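Side-chain contacts in 4-hydroxybutyrate CoA-transferase (Porphyromonas gingivalis, PDB 3EH7), which probably transfers coenzyme A between short-chain carboxylic acids such as acetate: residues 12-17 with 172-177; 108-113 with 145-150; 238-243 with 342-347; 249-252 with 256-259; 388-393 with 398-403. All blocks are in the same frame, centred on the assembly; numbering follows the deposited sequence.

Interactions 1 and 2 belong to the N-terminal half, whose core is a parallel sheet of six strands; their centres lie about 20 Å apart, and they meet where I172 packs on A149. Along the chain, 108-113 and 145-150 fall between the two segments of interaction 1. Interactions 3 to 5 follow in the C-terminal half around the large mixed sheet, which holds strands 238-240, 391-394 and 397-400. Interaction 4 comes between the segments of interaction 3 and touches it through I239 and I257. A salt bridge from R346 to E388 links interactions 3 and 5, whose centres are about 17 Å apart. Interactions 2, 3 and 5 also have residues that touch the second subunit.

Interaction 1 of 5, residues 12-17 with 172-177; sequences ASRIVS and IHISKL
R14 reaches across from the segment 12-17 to the turn 174-177 and makes both hydrogen bonds of this contact with one nitrogen, NH1. Its CB points toward the turn, and CG stands anti to the carbonyl carbon. The chain then runs straight to CD, which passes 3.3 Å from L177 O, and bends at chi3 (-76°), turning the guanidinium in toward the turn. NE stays farther from that carbonyl, and CZ carries NH1 between two backbone oxygens. NH1 donates to I174 O at 2.6 Å and to L177 O at 2.9 Å, both bonds fairly straight, at 161°. Both acceptors lie at the guanidinium edge, close to its plane, so the two bonds fix the rotation of the group. At L177 O the donor sits in the carbonyl plane on a lone pair, whereas at I174 O it is tilted 29° from that plane. I174 O also accepts from L177 N, which arrives from the opposite face of the carbonyl. R14 NH1 also approaches S175 CA obliquely, at 3.7 Å. Behind the turn, S175 N and S175 OG both bond H173 ND1. I174 packs on I180 and on I159 of strand 154-160, and L177 on V155 and L127. The arginine thus ties the 3-10 turn 174-176 to the residues leading into the weakly bonded edge strand 15-16 of the parallel sheet, consistent with a Rossmann-type alpha/beta fold.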
# COMPACT_ATOMS: atom_id res chain seq x y z
N ALA A 12 -32.00 -5.71 -34.49
CA ALA A 12 -31.83 -6.90 -35.32
C ALA A 12 -30.59 -6.82 -36.20
O ALA A 12 -29.93 -7.84 -36.46
CB ALA A 12 -33.07 -7.15 -36.19
N SER A 13 -30.26 -5.61 -36.64
CA SER A 13 -29.16 -5.40 -37.58
C SER A 13 -27.82 -5.83 -37.03
O SER A 13 -26.98 -6.28 -37.80
CB SER A 13 -29.11 -3.93 -38.03
OG SER A 13 -29.28 -3.03 -36.93
N ARG A 14 -27.64 -5.74 -35.71
CA ARG A 14 -26.36 -6.08 -35.05
C ARG A 14 -26.38 -7.43 -34.31
O ARG A 14 -25.37 -7.81 -33.74
CB ARG A 14 -25.98 -4.99 -34.05
CG ARG A 14 -25.42 -3.73 -34.69
CD ARG A 14 -25.17 -2.67 -33.62
NE ARG A 14 -26.43 -2.06 -33.18
CZ ARG A 14 -26.69 -1.66 -31.93
NH1 ARG A 14 -25.79 -1.82 -30.96
NH2 ARG A 14 -27.89 -1.12 -31.66
N ILE A 15 -27.52 -8.12 -34.34
CA ILE A 15 -27.69 -9.39 -33.64
C ILE A 15 -27.10 -10.49 -34.52
O ILE A 15 -27.42 -10.61 -35.69
CB ILE A 15 -29.18 -9.65 -33.25
CG1 ILE A 15 -29.59 -8.71 -32.12
CG2 ILE A 15 -29.39 -11.09 -32.79
CD1 ILE A 15 -31.04 -8.84 -31.69
N VAL A 16 -26.19 -11.28 -33.96
CA VAL A 16 -25.50 -12.33 -34.73
C VAL A 16 -25.33 -13.53 -33.82
O VAL A 16 -25.58 -13.46 -32.63
CB VAL A 16 -24.09 -11.88 -35.23
CG1 VAL A 16 -24.18 -10.60 -36.06
CG2 VAL A 16 -23.15 -11.72 -34.08
N SER A 17 -24.91 -14.64 -34.41
CA SER A 17 -24.62 -15.82 -33.62
C SER A 17 -23.30 -15.58 -32.90
O SER A 17 -22.50 -14.73 -33.34
CB SER A 17 -24.52 -17.04 -34.52
OG SER A 17 -23.27 -17.05 -35.18
N ILE A 172 -24.99 0.24 -19.72
CA ILE A 172 -24.37 0.66 -20.95
C ILE A 172 -25.48 0.71 -22.00
O ILE A 172 -26.36 -0.16 -22.03
CB ILE A 172 -23.21 -0.30 -21.38
CG1 ILE A 172 -22.44 0.27 -22.56
CG2 ILE A 172 -23.74 -1.74 -21.66
CD1 ILE A 172 -21.21 -0.54 -22.94
N HIS A 173 -25.45 1.74 -22.83
CA HIS A 173 -26.40 1.84 -23.89
C HIS A 173 -26.08 0.84 -24.97
O HIS A 173 -24.91 0.65 -25.34
CB HIS A 173 -26.42 3.24 -24.47
CG HIS A 173 -27.66 3.53 -25.24
ND1 HIS A 173 -27.77 3.29 -26.59
CD2 HIS A 173 -28.87 4.01 -24.85
CE1 HIS A 173 -28.98 3.61 -27.00
NE2 HIS A 173 -29.66 4.06 -25.95
N ILE A 174 -27.13 0.24 -25.51
CA ILE A 174 -27.04 -0.85 -26.44
C ILE A 174 -26.38 -0.42 -27.75
O ILE A 174 -25.84 -1.26 -28.47
CB ILE A 174 -28.44 -1.43 -26.69
CG1 ILE A 174 -28.38 -2.77 -27.42
CG2 ILE A 174 -29.35 -0.42 -27.43
CD1 ILE A 174 -29.69 -3.55 -27.28
N SER A 175 -26.40 0.89 -28.03
CA SER A 175 -25.79 1.46 -29.24
C SER A 175 -24.26 1.37 -29.18
O SER A 175 -23.61 1.48 -30.21
CB SER A 175 -26.21 2.94 -29.41
OG SER A 175 -25.56 3.76 -28.45
N LYS A 176 -23.69 1.18 -28.00
CA LYS A 176 -22.24 0.99 -27.89
C LYS A 176 -21.77 -0.41 -28.30
O LYS A 176 -20.59 -0.63 -28.38
CB LYS A 176 -21.76 1.25 -26.46
CG LYS A 176 -22.17 2.59 -25.89
CD LYS A 176 -21.60 3.74 -26.65
CE LYS A 176 -20.12 3.90 -26.40
NZ LYS A 176 -19.73 5.23 -26.94
N LEU A 177 -22.69 -1.36 -28.52
CA LEU A 177 -22.32 -2.73 -28.83
C LEU A 177 -22.12 -2.91 -30.33
O LEU A 177 -23.04 -2.65 -31.10
CB LEU A 177 -23.43 -3.68 -28.39
CG LEU A 177 -23.88 -3.59 -26.95
CD1 LEU A 177 -24.99 -4.59 -26.71
CD2 LEU A 177 -22.70 -3.81 -26.06

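Interaction 2 of 5, residues 108-113 with 145-150; sequences EVPSMI and SKPAAE
P110 and P147, whose CA atoms are 5.6 Å apart, meet where the helical segments 109-113 and 145-150 run almost parallel, with axes 9.3 Å apart at closest approach and 9° between their directions. The two proline rings lie side by side and point the same way. P110 CB touches P147 CB at 3.8 Å and P147 CG at the same distance, and the two CG atoms are 3.9 Å apart, so the rings meet along their CB-CG sides. About one turn farther on, I113 points toward the second helix. Its CG2 lies 4.2 Å from P147 O, while an extended chi2 (175°) carries CD1 to A148, 4.4 Å from A148 CB. The contact is buried and its side-chain packing is apolar, tighter at the prolines than at the isoleucine. Polar groups are kept to other sides: S111 OG bonds back to E108 O, and K146 NZ forms a salt bridge with E150 OE2. P110 also packs on V295 and D296 of helix 295-298, and E108 pairs with K402 of the second subunit. The arrangement is one of two short, nearly parallel helices of the alpha/beta N-terminal domain packed side by side through their prolines.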
# COMPACT_ATOMS: atom_id res chain seq x y z
N GLU A 108 -6.99 -0.27 -9.58
CA GLU A 108 -6.23 0.47 -10.56
C GLU A 108 -6.43 -0.00 -12.00
O GLU A 108 -6.04 0.69 -12.95
CB GLU A 108 -4.73 0.41 -10.24
CG GLU A 108 -4.17 1.64 -9.57
CD GLU A 108 -2.65 1.61 -9.49
OE1 GLU A 108 -2.08 0.74 -8.80
OE2 GLU A 108 -2.00 2.46 -10.15
N VAL A 109 -7.03 -1.17 -12.17
CA VAL A 109 -7.21 -1.74 -13.50
C VAL A 109 -7.99 -0.83 -14.47
O VAL A 109 -7.54 -0.62 -15.61
CB VAL A 109 -7.86 -3.13 -13.40
CG1 VAL A 109 -8.31 -3.63 -14.76
CG2 VAL A 109 -6.85 -4.09 -12.74
N PRO A 110 -9.13 -0.26 -14.05
CA PRO A 110 -9.89 0.58 -15.01
C PRO A 110 -9.10 1.77 -15.56
O PRO A 110 -9.13 2.02 -16.77
CB PRO A 110 -11.10 1.03 -14.21
CG PRO A 110 -11.26 -0.08 -13.13
CD PRO A 110 -9.86 -0.45 -12.78
N SER A 111 -8.37 2.49 -14.71
CA SER A 111 -7.57 3.62 -15.24
C SER A 111 -6.45 3.13 -16.15
O SER A 111 -6.13 3.77 -17.16
CB SER A 111 -7.02 4.49 -14.12
OG SER A 111 -6.22 3.71 -13.26
N MSE A 112 -5.86 1.99 -15.83
CA MSE A 112 -4.83 1.39 -16.66
C MSE A 112 -5.41 0.99 -18.02
O MSE A 112 -4.73 1.07 -19.06
CB MSE A 112 -4.22 0.18 -15.95
CG MSE A 112 -3.20 -0.54 -16.76
SE MSE A 112 -2.30 -1.97 -15.83
CE MSE A 112 -1.23 -0.88 -14.55
N ILE A 113 -6.67 0.57 -18.02
CA ILE A 113 -7.35 0.25 -19.25
C ILE A 113 -7.61 1.55 -20.02
O ILE A 113 -7.32 1.63 -21.20
CB ILE A 113 -8.70 -0.52 -19.02
CG1 ILE A 113 -8.42 -1.94 -18.55
CG2 ILE A 113 -9.56 -0.54 -20.33
CD1 ILE A 113 -9.67 -2.73 -18.18
N SER A 145 -15.15 -5.26 -16.01
CA SER A 145 -15.89 -5.66 -17.20
C SER A 145 -16.53 -4.45 -17.85
O SER A 145 -16.46 -4.27 -19.07
CB SER A 145 -16.96 -6.70 -16.85
OG SER A 145 -16.42 -7.85 -16.20
N LYS A 146 -17.15 -3.59 -17.03
CA LYS A 146 -17.76 -2.36 -17.54
C LYS A 146 -16.73 -1.39 -18.10
O LYS A 146 -16.88 -0.96 -19.25
CB LYS A 146 -18.63 -1.71 -16.47
CG LYS A 146 -19.10 -0.28 -16.74
CD LYS A 146 -20.23 0.08 -15.78
CE LYS A 146 -20.89 1.38 -16.07
NZ LYS A 146 -20.00 2.44 -15.77
N PRO A 147 -15.68 -1.06 -17.31
CA PRO A 147 -14.58 -0.27 -17.86
C PRO A 147 -14.00 -0.84 -19.16
O PRO A 147 -13.73 -0.08 -20.07
CB PRO A 147 -13.54 -0.29 -16.75
CG PRO A 147 -14.33 -0.43 -15.50
CD PRO A 147 -15.58 -1.16 -15.84
N ALA A 148 -13.87 -2.17 -19.26
CA ALA A 148 -13.37 -2.76 -20.51
C ALA A 148 -14.31 -2.46 -21.68
O ALA A 148 -13.87 -2.04 -22.75
CB ALA A 148 -13.15 -4.27 -20.36
N ALA A 149 -15.60 -2.68 -21.48
CA ALA A 149 -16.60 -2.41 -22.51
C ALA A 149 -16.58 -0.93 -22.92
O ALA A 149 -16.82 -0.61 -24.06
CB ALA A 149 -17.99 -2.80 -22.04
N GLU A 150 -16.27 -0.04 -21.99
CA GLU A 150 -16.31 1.37 -22.31
C GLU A 150 -15.07 1.83 -23.03
O GLU A 150 -15.06 2.93 -23.53
CB GLU A 150 -16.50 2.21 -21.04
CG GLU A 150 -17.88 2.03 -20.42
CD GLU A 150 -17.97 2.60 -19.01
OE1 GLU A 150 -16.91 2.86 -18.36
OE2 GLU A 150 -19.11 2.75 -18.56

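Interaction 3 of 5, residues 238-243 with 342-347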
# COMPACT_ATOMS: atom_id res chain seq x y z
N GLY A 238 -23.58 -3.32 7.73
CA GLY A 238 -23.67 -2.85 6.35
C GLY A 238 -22.68 -3.56 5.46
O GLY A 238 -21.76 -4.25 5.94
N ILE A 239 -22.86 -3.42 4.15
CA ILE A 239 -21.98 -4.05 3.17
C ILE A 239 -21.31 -3.03 2.21
O ILE A 239 -21.98 -2.25 1.52
CB ILE A 239 -22.76 -5.08 2.33
CG1 ILE A 239 -23.18 -6.28 3.20
CG2 ILE A 239 -21.93 -5.53 1.12
CD1 ILE A 239 -22.01 -7.13 3.69
N HIS A 240 -19.98 -3.06 2.21
CA HIS A 240 -19.18 -2.41 1.18
C HIS A 240 -18.01 -3.34 0.92
O HIS A 240 -17.04 -3.43 1.69
CB HIS A 240 -18.72 -1.00 1.54
CG HIS A 240 -17.96 -0.33 0.44
ND1 HIS A 240 -18.42 0.79 -0.23
CD2 HIS A 240 -16.78 -0.65 -0.14
CE1 HIS A 240 -17.54 1.14 -1.16
NE2 HIS A 240 -16.54 0.28 -1.13
N THR A 241 -18.18 -4.09 -0.16
CA THR A 241 -17.45 -5.31 -0.37
C THR A 241 -17.03 -5.46 -1.83
O THR A 241 -17.57 -4.83 -2.73
CB THR A 241 -18.31 -6.50 0.07
OG1 THR A 241 -17.49 -7.68 0.17
CG2 THR A 241 -19.53 -6.71 -0.92
N GLU A 242 -16.02 -6.28 -2.06
CA GLU A 242 -15.66 -6.56 -3.43
C GLU A 242 -16.78 -7.39 -4.07
O GLU A 242 -17.25 -7.13 -5.19
CB GLU A 242 -14.33 -7.28 -3.53
CG GLU A 242 -13.79 -7.31 -4.96
CD GLU A 242 -12.42 -7.95 -5.05
OE1 GLU A 242 -11.48 -7.35 -4.49
OE2 GLU A 242 -12.29 -9.04 -5.65
N MSE A 243 -17.21 -8.41 -3.34
CA MSE A 243 -18.32 -9.24 -3.78
C MSE A 243 -19.08 -9.76 -2.58
O MSE A 243 -18.57 -9.77 -1.49
CB MSE A 243 -17.83 -10.38 -4.68
CG MSE A 243 -16.91 -11.36 -3.99
SE MSE A 243 -17.79 -12.86 -3.11
CE MSE A 243 -18.53 -13.80 -4.66
N VAL A 342 -5.75 -6.62 -0.70
CA VAL A 342 -4.90 -5.53 -0.21
C VAL A 342 -5.60 -4.19 -0.32
O VAL A 342 -5.38 -3.31 0.50
CB VAL A 342 -3.54 -5.49 -0.91
CG1 VAL A 342 -3.72 -5.30 -2.43
CG2 VAL A 342 -2.61 -4.39 -0.30
N ASP A 343 -6.47 -4.01 -1.32
CA ASP A 343 -7.22 -2.76 -1.45
C ASP A 343 -8.01 -2.52 -0.18
O ASP A 343 -8.10 -1.39 0.33
CB ASP A 343 -8.20 -2.77 -2.65
CG ASP A 343 -7.52 -3.00 -4.01
OD1 ASP A 343 -6.26 -2.96 -4.08
OD2 ASP A 343 -8.27 -3.22 -5.05
N TYR A 344 -8.60 -3.59 0.35
CA TYR A 344 -9.42 -3.52 1.54
C TYR A 344 -8.59 -3.43 2.83
O TYR A 344 -9.01 -2.81 3.77
CB TYR A 344 -10.44 -4.69 1.59
CG TYR A 344 -11.56 -4.44 0.63
CD1 TYR A 344 -12.68 -3.67 0.99
CD2 TYR A 344 -11.48 -4.87 -0.68
CE1 TYR A 344 -13.68 -3.38 0.09
CE2 TYR A 344 -12.47 -4.57 -1.60
CZ TYR A 344 -13.56 -3.82 -1.21
OH TYR A 344 -14.51 -3.52 -2.14
N VAL A 345 -7.40 -4.01 2.85
CA VAL A 345 -6.52 -3.82 4.02
C VAL A 345 -6.20 -2.34 4.09
O VAL A 345 -6.31 -1.72 5.15
CB VAL A 345 -5.24 -4.64 3.89
CG1 VAL A 345 -4.20 -4.26 5.00
CG2 VAL A 345 -5.57 -6.14 3.86
N ARG A 346 -5.87 -1.73 2.93
CA ARG A 346 -5.50 -0.33 2.93
C ARG A 346 -6.67 0.59 3.21
O ARG A 346 -6.52 1.57 3.94
CB ARG A 346 -4.76 0.06 1.66
CG ARG A 346 -3.34 -0.47 1.69
CD ARG A 346 -2.65 -0.33 0.37
NE ARG A 346 -1.36 -0.98 0.41
CZ ARG A 346 -0.35 -0.71 -0.43
NH1 ARG A 346 -0.47 0.19 -1.40
NH2 ARG A 346 0.78 -1.37 -0.28
N GLY A 347 -7.85 0.28 2.66
CA GLY A 347 -9.05 1.06 2.95
C GLY A 347 -9.46 0.95 4.42
O GLY A 347 -9.83 1.93 5.01
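Y344 is the residue of helix 341-350 that makes most of the contact with 238-243, and the helix presents it just after D343. D343 points its CB toward the other segment, but its carboxylate stops short: D343 OD2 is 5.3 Å from E242 OE1, and N299 ND2 bonds to both oxygens, which probably eases the repulsion between the two acids. Y344 comes next, its CG anti to the carbonyl carbon (chi1 -76°), a setting that sends the ring out toward residues 240-242. Y344 CE1 lies 3.7 Å from H240 O and 4.1 Å from H240 CD2, near the plane of the imidazole, the two side chains crossing at about a right angle. Across the ring, Y344 CE2 lies 3.8 Å from E242 CB, and the carboxylate and ring planes are 44° apart. Y344 OH comes within 3.1 Å of E242 N, but the angle is too poor for a hydrogen bond; the hydroxyl instead bonds N299 OD1, as E242 OE2 does T338 OG1 and H240 NE2 V298 O. Y344 also packs on Q217 of strand 215-217 and I304 of helix 301-304, placing the ring between helix 341-350 and the segment 238-243.

Interaction 4 of 5, residues 249-252 with 256-259; sequences VELV and VITG
L251 and I257 form the apolar centre of a turn that follows the helix of the beta-alpha-beta crossover from strand 238-240 to strand 269-271; here the chain leaves helix 246-253 and folds back over its last turn. Both side chains point toward each other and cross at about a right angle: I257 CD1 lies 3.6 Å from L251 CB, with I257 CG1 almost as near. I257 reaches this position because CG1 stands anti to its own carbonyl carbon (chi1 -68°) and the chain continues extended to CD1. The other end of the leucine is taken by V256, as L251 CD2 rests 3.7 Å from V256 CB, with V256 CG2 close by. Beside them V252 CG2 packs against I257 CG2 and CB at 3.9 Å, so the branched side of the isoleucine faces the valine while its longer arm faces the leucine. L231 and L237 extend the apolar cluster beyond L251, V256 and I257, and F283 of helix 278-284 packs on V252. At the polar edge the backbone is hydrogen-bonded. L251 O accepts from I257 N at 3.2 Å in a nearly linear bond (175°), the donor standing well above the carbonyl plane. V256 N adds a second bond to the same oxygen, but it is bent and weak. At the outer rim a water donates to V252 O at 2.6 Å and to I257 O at 2.7 Å.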
# COMPACT_ATOMS: atom_id res chain seq x y z
N VAL A 249 -26.79 -12.41 1.79
CA VAL A 249 -28.23 -12.25 1.51
C VAL A 249 -29.08 -12.85 2.63
O VAL A 249 -30.15 -12.33 2.95
CB VAL A 249 -28.63 -12.87 0.17
CG1 VAL A 249 -30.16 -12.89 0.02
CG2 VAL A 249 -27.97 -12.16 -1.01
N GLU A 250 -28.61 -13.95 3.20
CA GLU A 250 -29.33 -14.61 4.31
C GLU A 250 -29.40 -13.67 5.51
O GLU A 250 -30.43 -13.58 6.16
CB GLU A 250 -28.66 -15.94 4.71
CG GLU A 250 -29.32 -16.61 5.92
CD GLU A 250 -28.56 -17.83 6.43
OE1 GLU A 250 -27.41 -18.10 5.99
OE2 GLU A 250 -29.12 -18.51 7.31
N LEU A 251 -28.31 -12.95 5.78
CA LEU A 251 -28.34 -11.99 6.88
C LEU A 251 -29.13 -10.73 6.54
O LEU A 251 -29.59 -10.03 7.44
CB LEU A 251 -26.94 -11.63 7.35
CG LEU A 251 -26.25 -12.63 8.28
CD1 LEU A 251 -24.79 -12.25 8.43
CD2 LEU A 251 -26.90 -12.69 9.62
N VAL A 252 -29.30 -10.41 5.26
CA VAL A 252 -30.19 -9.32 4.91
C VAL A 252 -31.62 -9.76 5.20
O VAL A 252 -32.36 -9.07 5.89
CB VAL A 252 -30.10 -8.90 3.44
CG1 VAL A 252 -31.26 -7.92 3.11
CG2 VAL A 252 -28.71 -8.27 3.14
N VAL A 256 -30.28 -8.62 10.00
CA VAL A 256 -29.01 -8.22 10.62
C VAL A 256 -28.29 -7.15 9.76
O VAL A 256 -27.82 -6.15 10.29
CB VAL A 256 -28.12 -9.45 10.92
CG1 VAL A 256 -26.72 -9.02 11.39
CG2 VAL A 256 -28.80 -10.33 11.98
N ILE A 257 -28.22 -7.38 8.46
CA ILE A 257 -27.53 -6.47 7.55
C ILE A 257 -28.56 -5.53 6.98
O ILE A 257 -29.35 -5.94 6.15
CB ILE A 257 -26.83 -7.20 6.39
CG1 ILE A 257 -25.66 -8.03 6.94
CG2 ILE A 257 -26.29 -6.15 5.36
CD1 ILE A 257 -24.98 -8.97 5.89
N THR A 258 -28.60 -4.30 7.51
CA THR A 258 -29.57 -3.28 7.11
C THR A 258 -28.93 -2.13 6.31
O THR A 258 -29.62 -1.36 5.63
CB THR A 258 -30.23 -2.65 8.35
OG1 THR A 258 -29.23 -2.00 9.13
CG2 THR A 258 -30.96 -3.71 9.20
N GLY A 259 -27.62 -1.97 6.44
CA GLY A 259 -26.94 -0.79 5.94
C GLY A 259 -27.30 0.50 6.65
O GLY A 259 -26.97 1.58 6.16
O HOH W 1 -32.02 -6.46 6.16

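Interaction 5 of 5, residues 388-393 with 398-403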
# COMPACT_ATOMS: atom_id res chain seq x y z
N GLU A 388 1.61 -3.40 6.95
CA GLU A 388 0.18 -3.10 6.94
C GLU A 388 -0.76 -4.17 7.50
O GLU A 388 -1.95 -3.89 7.72
CB GLU A 388 -0.29 -2.66 5.56
CG GLU A 388 0.06 -3.58 4.43
CD GLU A 388 -0.13 -2.92 3.10
OE1 GLU A 388 -0.83 -1.87 3.11
OE2 GLU A 388 0.38 -3.47 2.07
N VAL A 389 -0.25 -5.36 7.77
CA VAL A 389 -1.11 -6.44 8.28
C VAL A 389 -1.65 -6.00 9.64
O VAL A 389 -0.94 -5.31 10.38
CB VAL A 389 -0.30 -7.75 8.32
CG1 VAL A 389 0.94 -7.57 9.24
CG2 VAL A 389 -1.20 -8.93 8.77
N ASP A 390 -2.90 -6.37 9.98
CA ASP A 390 -3.55 -5.92 11.20
C ASP A 390 -3.82 -7.17 12.07
O ASP A 390 -2.90 -7.62 12.76
CB ASP A 390 -4.81 -5.16 10.76
CG ASP A 390 -5.55 -4.51 11.88
OD1 ASP A 390 -5.04 -4.52 13.02
OD2 ASP A 390 -6.65 -3.93 11.59
N TYR A 391 -5.01 -7.77 11.98
CA TYR A 391 -5.34 -9.03 12.65
C TYR A 391 -5.08 -10.24 11.79
O TYR A 391 -5.30 -10.25 10.55
CB TYR A 391 -6.83 -9.07 13.01
CG TYR A 391 -7.28 -8.08 14.05
CD1 TYR A 391 -7.75 -6.83 13.67
CD2 TYR A 391 -7.28 -8.41 15.40
CE1 TYR A 391 -8.19 -5.90 14.62
CE2 TYR A 391 -7.73 -7.50 16.38
CZ TYR A 391 -8.18 -6.25 15.96
OH TYR A 391 -8.62 -5.34 16.84
N VAL A 392 -4.64 -11.30 12.45
CA VAL A 392 -4.53 -12.61 11.83
C VAL A 392 -5.33 -13.57 12.68
O VAL A 392 -5.21 -13.55 13.90
CB VAL A 392 -3.06 -13.07 11.72
CG1 VAL A 392 -2.98 -14.51 11.19
CG2 VAL A 392 -2.26 -12.09 10.82
N VAL A 393 -6.15 -14.39 12.04
CA VAL A 393 -7.05 -15.29 12.77
C VAL A 393 -6.97 -16.72 12.25
O VAL A 393 -7.08 -16.96 11.03
CB VAL A 393 -8.53 -14.83 12.66
CG1 VAL A 393 -9.44 -15.79 13.39
CG2 VAL A 393 -8.72 -13.39 13.21
N ILE A 398 -6.61 -15.38 17.86
CA ILE A 398 -6.55 -14.09 17.20
C ILE A 398 -5.19 -13.47 17.55
O ILE A 398 -4.79 -13.54 18.73
CB ILE A 398 -7.68 -13.14 17.75
CG1 ILE A 398 -9.08 -13.66 17.38
CG2 ILE A 398 -7.51 -11.73 17.26
CD1 ILE A 398 -10.21 -13.18 18.33
N ALA A 399 -4.51 -12.88 16.56
CA ALA A 399 -3.32 -12.06 16.82
C ALA A 399 -3.48 -10.69 16.19
O ALA A 399 -3.95 -10.61 15.06
CB ALA A 399 -2.07 -12.74 16.23
N GLN A 400 -3.16 -9.62 16.91
CA GLN A 400 -3.07 -8.30 16.28
C GLN A 400 -1.60 -7.89 16.18
O GLN A 400 -0.90 -7.81 17.19
CB GLN A 400 -3.91 -7.22 17.00
CG GLN A 400 -3.96 -5.83 16.22
CD GLN A 400 -4.93 -4.80 16.84
OE1 GLN A 400 -5.19 -4.84 18.05
NE2 GLN A 400 -5.48 -3.87 16.00
N LEU A 401 -1.12 -7.66 14.96
CA LEU A 401 0.31 -7.46 14.71
C LEU A 401 0.73 -6.01 14.70
O LEU A 401 1.91 -5.70 14.86
CB LEU A 401 0.71 -8.11 13.39
CG LEU A 401 0.38 -9.59 13.22
CD1 LEU A 401 0.96 -10.07 11.88
CD2 LEU A 401 0.95 -10.45 14.37
N LYS A 402 -0.22 -5.11 14.47
CA LYS A 402 0.09 -3.68 14.36
C LYS A 402 0.63 -3.16 15.67
O LYS A 402 -0.01 -3.33 16.69
CB LYS A 402 -1.14 -2.86 13.98
CG LYS A 402 -1.49 -2.97 12.52
CD LYS A 402 -2.24 -1.70 12.01
CE LYS A 402 -1.84 -1.37 10.58
NZ LYS A 402 -2.78 -0.43 9.90
N GLY A 403 1.81 -2.55 15.64
CA GLY A 403 2.43 -2.02 16.86
C GLY A 403 3.34 -3.02 17.55
O GLY A 403 4.05 -2.64 18.50
O HOH W 2 -3.19 -1.65 7.67
O HOH W 3 -8.56 -2.86 16.03
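V389 and L401 pack tightly on one side of this contact, V389 CG1 to L401 CD1 at 3.6 Å, and the same methyl of L401 also touches V392 CG2. L413 of helix 406-414 covers V392 and L401, so this side lies in the interior. Along the strands the backbones are bonded in the usual antiparallel way: V392 and A399 exchange two N-H...O bonds, 2.8 Å each, and L401 N donates to D390 O. Strands 391-394 and 397-400 thus form a beta hairpin at the edge of the large mixed sheet, where strand 397-400 is outermost within the chain. On the other, looser face V393 is buried under helix 197-208, while Y391, I398 and Q400 are partly exposed. There the Q400 side chain, extended from a CG anti to the backbone N (chi1 -173°), makes a CH-pi contact over the Y391 ring face, its CG 4.2 Å from the ring centroid and its amide 18° from the ring plane. The amide is held at its nitrogen by D390: Q400 NE2 donates to the syn lone pair of D390 OD1 at 3.1 Å. I398 CG2 meets the ring edge at Y391 CD2. A water joins Y391 OH to Q400 NE2, weakly at the latter. At the far end, toward the second subunit, K402 CG lies 3.2 Å from V389 O, while K402 NZ pairs with E108 of that subunit and reaches E388 O through another water, 2.6 Å from each.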